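RNA-dependent RNA polymerase (PDB 6QVV) probably cleaves capped host RNA, through the metal-dependent endonuclease domain at its N-terminus, to prime viral RNA synthesis. Local coordinates at residues L76-F81 with F191-A196. Numbering follows the deposited sequence.
With MN3 (manganese (III) ion), chain C; SO4 (sulfate ion), chain H.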
loop_
_atom_site.group_PDB
_atom_site.type_symbol
_atom_site.label_atom_id
_atom_site.label_comp_id
_atom_site.label_asym_id
_atom_site.label_seq_id
_atom_site.Cartn_x
_atom_site.Cartn_y
_atom_site.Cartn_z
ATOM N N LEU A 76 6.700 -11.610 0.245
ATOM C CA LEU A 76 6.071 -10.295 0.178
ATOM C C LEU A 76 5.706 -9.863 -1.236
ATOM O O LEU A 76 5.183 -8.756 -1.408
ATOM C CB LEU A 76 6.990 -9.232 0.787
ATOM C CG LEU A 76 7.578 -9.487 2.177
ATOM C CD1 LEU A 76 8.637 -8.432 2.495
ATOM C CD2 LEU A 76 6.466 -9.518 3.223
ATOM N N PHE A 77 5.972 -10.699 -2.248
ATOM C CA PHE A 77 5.902 -10.233 -3.629
ATOM C C PHE A 77 4.512 -9.733 -3.977
ATOM O O PHE A 77 4.357 -8.735 -4.693
ATOM C CB PHE A 77 6.300 -11.345 -4.603
ATOM C CG PHE A 77 5.923 -11.039 -6.028
ATOM C CD1 PHE A 77 6.685 -10.167 -6.792
ATOM C CD2 PHE A 77 4.784 -11.581 -6.588
ATOM C CE1 PHE A 77 6.326 -9.854 -8.098
ATOM C CE2 PHE A 77 4.423 -11.274 -7.891
ATOM C CZ PHE A 77 5.194 -10.406 -8.644
ATOM N N LYS A 78 3.489 -10.438 -3.509
ATOM C CA LYS A 78 2.130 -10.129 -3.916
ATOM C C LYS A 78 1.724 -8.744 -3.433
ATOM O O LYS A 78 1.240 -7.914 -4.210
ATOM C CB LYS A 78 1.204 -11.199 -3.362
ATOM C CG LYS A 78 0.016 -11.465 -4.197
ATOM C CD LYS A 78 -0.484 -12.872 -3.937
ATOM C CE LYS A 78 -0.583 -13.131 -2.441
ATOM N NZ LYS A 78 -1.430 -14.289 -2.117
ATOM N N HIS A 79 1.934 -8.477 -2.148
ATOM C CA HIS A 79 1.621 -7.174 -1.575
ATOM C C HIS A 79 2.455 -6.070 -2.227
ATOM O O HIS A 79 1.927 -5.027 -2.615
ATOM C CB HIS A 79 1.854 -7.260 -0.063
ATOM C CG HIS A 79 1.942 -5.945 0.639
ATOM N ND1 HIS A 79 3.070 -5.150 0.592
ATOM C CD2 HIS A 79 1.073 -5.322 1.472
ATOM C CE1 HIS A 79 2.876 -4.075 1.336
ATOM N NE2 HIS A 79 1.672 -4.152 1.874
ATOM N N ASP A 80 3.754 -6.303 -2.401
ATOM C CA ASP A 80 4.633 -5.244 -2.881
ATOM C C ASP A 80 4.437 -4.962 -4.368
ATOM O O ASP A 80 4.451 -3.801 -4.792
ATOM C CB ASP A 80 6.085 -5.609 -2.575
ATOM C CG ASP A 80 6.436 -5.434 -1.089
ATOM O OD1 ASP A 80 5.536 -5.102 -0.276
ATOM O OD2 ASP A 80 7.619 -5.620 -0.731
ATOM N N PHE A 81 4.255 -5.996 -5.186
ATOM C CA PHE A 81 3.993 -5.750 -6.597
ATOM C C PHE A 81 2.682 -4.996 -6.784
ATOM O O PHE A 81 2.629 -3.994 -7.506
ATOM C CB PHE A 81 3.969 -7.062 -7.380
ATOM C CG PHE A 81 3.762 -6.865 -8.842
ATOM C CD1 PHE A 81 2.475 -6.831 -9.379
ATOM C CD2 PHE A 81 4.853 -6.675 -9.689
ATOM C CE1 PHE A 81 2.283 -6.622 -10.734
ATOM C CE2 PHE A 81 4.665 -6.471 -11.055
ATOM C CZ PHE A 81 3.397 -6.449 -11.580
ATOM N N PHE A 191 -5.865 -4.538 -11.158
ATOM C CA PHE A 191 -5.157 -5.155 -12.269
ATOM C C PHE A 191 -3.803 -5.669 -11.821
ATOM O O PHE A 191 -3.435 -6.816 -12.106
ATOM C CB PHE A 191 -5.009 -4.157 -13.408
ATOM C CG PHE A 191 -4.504 -4.756 -14.687
ATOM C CD1 PHE A 191 -3.138 -4.780 -14.963
ATOM C CD2 PHE A 191 -5.390 -5.266 -15.629
ATOM C CE1 PHE A 191 -2.670 -5.310 -16.161
ATOM C CE2 PHE A 191 -4.929 -5.805 -16.822
ATOM C CZ PHE A 191 -3.573 -5.825 -17.093
ATOM N N ARG A 192 -3.051 -4.837 -11.096
ATOM C CA ARG A 192 -1.760 -5.270 -10.583
ATOM C C ARG A 192 -1.904 -6.422 -9.598
ATOM O O ARG A 192 -1.026 -7.292 -9.537
ATOM C CB ARG A 192 -1.034 -4.095 -9.924
ATOM C CG ARG A 192 -0.606 -2.988 -10.893
ATOM C CD ARG A 192 0.096 -1.865 -10.146
ATOM N NE ARG A 192 1.354 -2.315 -9.565
ATOM C CZ ARG A 192 2.564 -2.003 -10.030
ATOM N NH1 ARG A 192 2.711 -1.208 -11.091
ATOM N NH2 ARG A 192 3.637 -2.473 -9.416
ATOM N N PHE A 193 -2.991 -6.445 -8.812
ATOM C CA PHE A 193 -3.219 -7.556 -7.885
ATOM C C PHE A 193 -3.467 -8.860 -8.632
ATOM O O PHE A 193 -2.872 -9.894 -8.308
ATOM C CB PHE A 193 -4.406 -7.246 -6.971
ATOM C CG PHE A 193 -4.705 -8.328 -5.970
ATOM C CD1 PHE A 193 -3.738 -8.738 -5.062
ATOM C CD2 PHE A 193 -5.954 -8.923 -5.923
ATOM C CE1 PHE A 193 -4.011 -9.725 -4.121
ATOM C CE2 PHE A 193 -6.245 -9.913 -4.977
ATOM C CZ PHE A 193 -5.275 -10.307 -4.072
ATOM N N ARG A 194 -4.356 -8.834 -9.631
ATOM C CA ARG A 194 -4.634 -10.040 -10.401
ATOM C C ARG A 194 -3.367 -10.580 -11.055
ATOM O O ARG A 194 -3.118 -11.789 -11.031
ATOM C CB ARG A 194 -5.713 -9.768 -11.449
ATOM C CG ARG A 194 -7.104 -9.518 -10.872
ATOM C CD ARG A 194 -8.109 -9.147 -11.963
ATOM N NE ARG A 194 -9.453 -8.938 -11.422
ATOM C CZ ARG A 194 -10.530 -8.674 -12.162
ATOM N NH1 ARG A 194 -10.431 -8.602 -13.490
ATOM N NH2 ARG A 194 -11.708 -8.483 -11.573
ATOM N N LEU A 195 -2.526 -9.700 -11.600
ATOM C CA LEU A 195 -1.294 -10.182 -12.216
ATOM C C LEU A 195 -0.335 -10.726 -11.162
ATOM O O LEU A 195 0.350 -11.731 -11.399
ATOM C CB LEU A 195 -0.641 -9.075 -13.047
ATOM C CG LEU A 195 0.638 -9.462 -13.798
ATOM C CD1 LEU A 195 0.406 -10.654 -14.723
ATOM C CD2 LEU A 195 1.186 -8.267 -14.576
ATOM N N ALA A 196 -0.307 -10.108 -9.973
ATOM C CA ALA A 196 0.542 -10.616 -8.899
ATOM C C ALA A 196 0.088 -11.984 -8.414
ATOM O O ALA A 196 0.918 -12.794 -7.987
ATOM C CB ALA A 196 0.566 -9.641 -7.717
HETATM MN MN MN3 C . 0.843 -3.602 4.133
HETATM S S SO4 H . -14.290 -6.502 -13.440
HETATM O O1 SO4 H . -13.517 -5.255 -13.444
HETATM O O2 SO4 H . -13.407 -7.661 -13.630
HETATM O O3 SO4 H . -15.017 -6.622 -12.176
HETATM O O4 SO4 H . -15.263 -6.459 -14.534
HETATM O O HOH W 1 3.038 -3.413 5.049
HETATM O O HOH W 2 0.546 -5.933 5.101
#
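Arg192 reaches across from helix 183-203 and grips the main-chain O of Phe81 side-on with two nitrogens. Arg192 NH2 lies 2.6 Å from Phe81 O and in the carbonyl plane. Arg192 NE, 2.9 Å from Phe81 O, is tilted out of that plane. A bend at chi3 (65°) turns the guanidinium back over the Phe81 ring, and CZ of Arg192 sits 4.8 Å from the ring centroid as a cation-pi contact. NH1 is hydrogen-bonded to Thr62 OG1, which probably helps fix the group's rotation.

Packing is tight beside this ring. With CG anti to its backbone N (chi1 -178°), Phe81 sends CD1 to within 3.8 Å of Ala196 CB, and its edge faces Arg192 O. Leu195 CD2 comes to the ring at CZ. Phe77 follows, with its edge towards Ala196 O and one face under Phe81 CB. The looser side belongs to the partly exposed Lys78, whose CG is 4.0 Å from Ala196 CB and only grazes Phe193.

The helices run near-antiparallel, at 154°. His79 CB points away from helix 183-203, and NE2 binds manganese with Asp114, Glu128 and the Phe129 carbonyl, consistent with the His-containing PD-(D/E)XK site of cap-snatching endonucleases.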